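Local structure of extracellular ligand-binding receptor (Sphaerobacter thermophilus, 4ZPJ) at residues T79-Q84 / A324-R328. The protein probably serves as the substrate-binding receptor of an ABC transporter, capturing a small ligand outside the membrane for uptake. Numbering follows the deposited sequence.
Sequences TLALDQ and AFTAR
Leu80 and Phe325 mark the nearest approach, with CA atoms 7.4 Å apart, of two helical segments, 79-84 and 324-328, that run at 107° to each other with their axes 11.3 Å apart. At this spacing Leu80 and Arg328 provide most of the contact. In Leu80, CG anti to the backbone N (chi1 -178°) carries the branch across, and the two methyls then meet different residues: CD2 lies 4.2 Å from Phe325 CD1, at the ring edge and near its plane, while CD1 sits against Ala324, 4.4 Å from its CB. Gln84 adds OE1 beside Ala324 CB, and its amide nitrogen is hydrogen-bonded to Tyr342 of helix 336-354. On the other flank Arg328, its chain bent at chi2 and chi3, slides past Leu80 in the opposite direction to present its guanidinium to Asp83. One carboxylate oxygen takes both bonds: Arg328 NH2 is modelled 2.5 Å from Asp83 OD2, a doubtfully short length, and NH1 makes a weak second bond to Asp83 OD2 at 3.0 Å. NH2 meets OD2 on its anti side, out of the carboxylate plane, so this salt bridge is not the flat, two-oxygen kind. Leu80 N lies over one guanidinium face. Replacing Asp83 by an alanine removes the carboxylate and would probably leave the Arg328 guanidinium without its charged mate and freer to turn. A small apolar cluster flanked by a salt bridge thus joins two helices far apart in sequence, 68-84 and 316-328, within the periplasmic-binding-protein fold of the leucine-binding protein family.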
loop_
_atom_site.group_PDB
_atom_site.type_symbol
_atom_site.label_atom_id
_atom_site.label_comp_id
_atom_site.label_asym_id
_atom_site.label_seq_id
_atom_site.Cartn_x
_atom_site.Cartn_y
_atom_site.Cartn_z
ATOM N N THR A 79 -6.037 2.466 -14.705
ATOM C CA THR A 79 -6.698 2.863 -15.928
ATOM C C THR A 79 -7.224 4.278 -15.864
ATOM O O THR A 79 -7.186 4.974 -16.848
ATOM C CB THR A 79 -7.840 1.910 -16.353
ATOM O OG1 THR A 79 -8.715 1.662 -15.248
ATOM C CG2 THR A 79 -7.251 0.626 -16.773
ATOM N N LEU A 80 -7.732 4.682 -14.716
ATOM C CA LEU A 80 -8.085 6.063 -14.513
ATOM C C LEU A 80 -6.923 7.020 -14.839
ATOM O O LEU A 80 -7.150 8.003 -15.519
ATOM C CB LEU A 80 -8.553 6.269 -13.074
ATOM C CG LEU A 80 -8.968 7.699 -12.837
ATOM C CD1 LEU A 80 -10.184 8.005 -13.685
ATOM C CD2 LEU A 80 -9.282 7.968 -11.385
ATOM N N ALA A 81 -5.693 6.701 -14.413
ATOM C CA ALA A 81 -4.518 7.576 -14.703
ATOM C C ALA A 81 -4.152 7.547 -16.124
ATOM O O ALA A 81 -3.854 8.584 -16.676
ATOM C CB ALA A 81 -3.302 7.173 -13.932
ATOM N N LEU A 82 -4.181 6.367 -16.745
ATOM C CA LEU A 82 -3.813 6.328 -18.132
ATOM C C LEU A 82 -4.850 7.034 -19.019
ATOM O O LEU A 82 -4.496 7.701 -19.989
ATOM C CB LEU A 82 -3.528 4.898 -18.607
ATOM C CG LEU A 82 -2.284 4.353 -17.886
ATOM C CD1 LEU A 82 -2.108 2.858 -18.066
ATOM C CD2 LEU A 82 -1.028 5.083 -18.315
ATOM N N ASP A 83 -6.115 6.928 -18.678
ATOM C CA ASP A 83 -7.137 7.675 -19.395
ATOM C C ASP A 83 -7.028 9.193 -19.240
ATOM O O ASP A 83 -7.247 9.906 -20.195
ATOM C CB ASP A 83 -8.545 7.192 -18.995
ATOM C CG ASP A 83 -8.856 5.823 -19.553
ATOM O OD1 ASP A 83 -8.027 5.406 -20.376
ATOM O OD2 ASP A 83 -9.911 5.181 -19.247
ATOM N N GLN A 84 -6.663 9.701 -18.061
ATOM C CA GLN A 84 -6.509 11.168 -17.928
ATOM C C GLN A 84 -5.413 11.692 -18.820
ATOM O O GLN A 84 -5.490 12.820 -19.290
ATOM C CB GLN A 84 -6.181 11.581 -16.521
ATOM C CG GLN A 84 -7.293 11.296 -15.598
ATOM C CD GLN A 84 -6.984 11.746 -14.208
ATOM O OE1 GLN A 84 -7.867 12.266 -13.566
ATOM N NE2 GLN A 84 -5.720 11.605 -13.751
ATOM N N ALA A 324 -12.727 12.520 -10.196
ATOM C CA ALA A 324 -12.626 11.692 -11.374
ATOM C C ALA A 324 -12.908 10.221 -11.033
ATOM O O ALA A 324 -13.472 9.449 -11.848
ATOM C CB ALA A 324 -11.260 11.876 -12.016
ATOM N N PHE A 325 -12.605 9.833 -9.803
ATOM C CA PHE A 325 -12.835 8.459 -9.411
ATOM C C PHE A 325 -14.321 8.231 -9.215
ATOM O O PHE A 325 -14.897 7.328 -9.805
ATOM C CB PHE A 325 -12.050 8.083 -8.164
ATOM C CG PHE A 325 -12.102 6.618 -7.847
ATOM C CD1 PHE A 325 -11.186 5.750 -8.381
ATOM C CD2 PHE A 325 -13.107 6.107 -7.050
ATOM C CE1 PHE A 325 -11.248 4.410 -8.086
ATOM C CE2 PHE A 325 -13.177 4.763 -6.762
ATOM C CZ PHE A 325 -12.243 3.919 -7.275
ATOM N N THR A 326 -14.936 9.053 -8.383
ATOM C CA THR A 326 -16.371 8.929 -8.139
ATOM C C THR A 326 -17.226 9.124 -9.388
ATOM O O THR A 326 -18.251 8.486 -9.492
ATOM C CB THR A 326 -16.868 9.945 -7.105
ATOM O OG1 THR A 326 -16.428 11.202 -7.531
ATOM C CG2 THR A 326 -16.299 9.659 -5.720
ATOM N N ALA A 327 -16.829 9.985 -10.331
ATOM C CA ALA A 327 -17.598 10.116 -11.583
ATOM C C ALA A 327 -17.625 8.784 -12.348
ATOM O O ALA A 327 -18.597 8.455 -12.970
ATOM C CB ALA A 327 -17.063 11.242 -12.468
ATOM N N ARG A 328 -16.562 8.016 -12.258
ATOM C CA ARG A 328 -16.422 6.764 -12.958
ATOM C C ARG A 328 -16.993 5.581 -12.204
ATOM O O ARG A 328 -17.162 4.498 -12.767
ATOM C CB ARG A 328 -14.946 6.528 -13.166
ATOM C CG ARG A 328 -14.592 5.527 -14.236
ATOM C CD ARG A 328 -13.556 6.139 -15.185
ATOM N NE ARG A 328 -12.656 5.128 -15.746
ATOM C CZ ARG A 328 -11.746 5.354 -16.689
ATOM N NH1 ARG A 328 -11.601 6.564 -17.220
ATOM N NH2 ARG A 328 -10.987 4.351 -17.115
#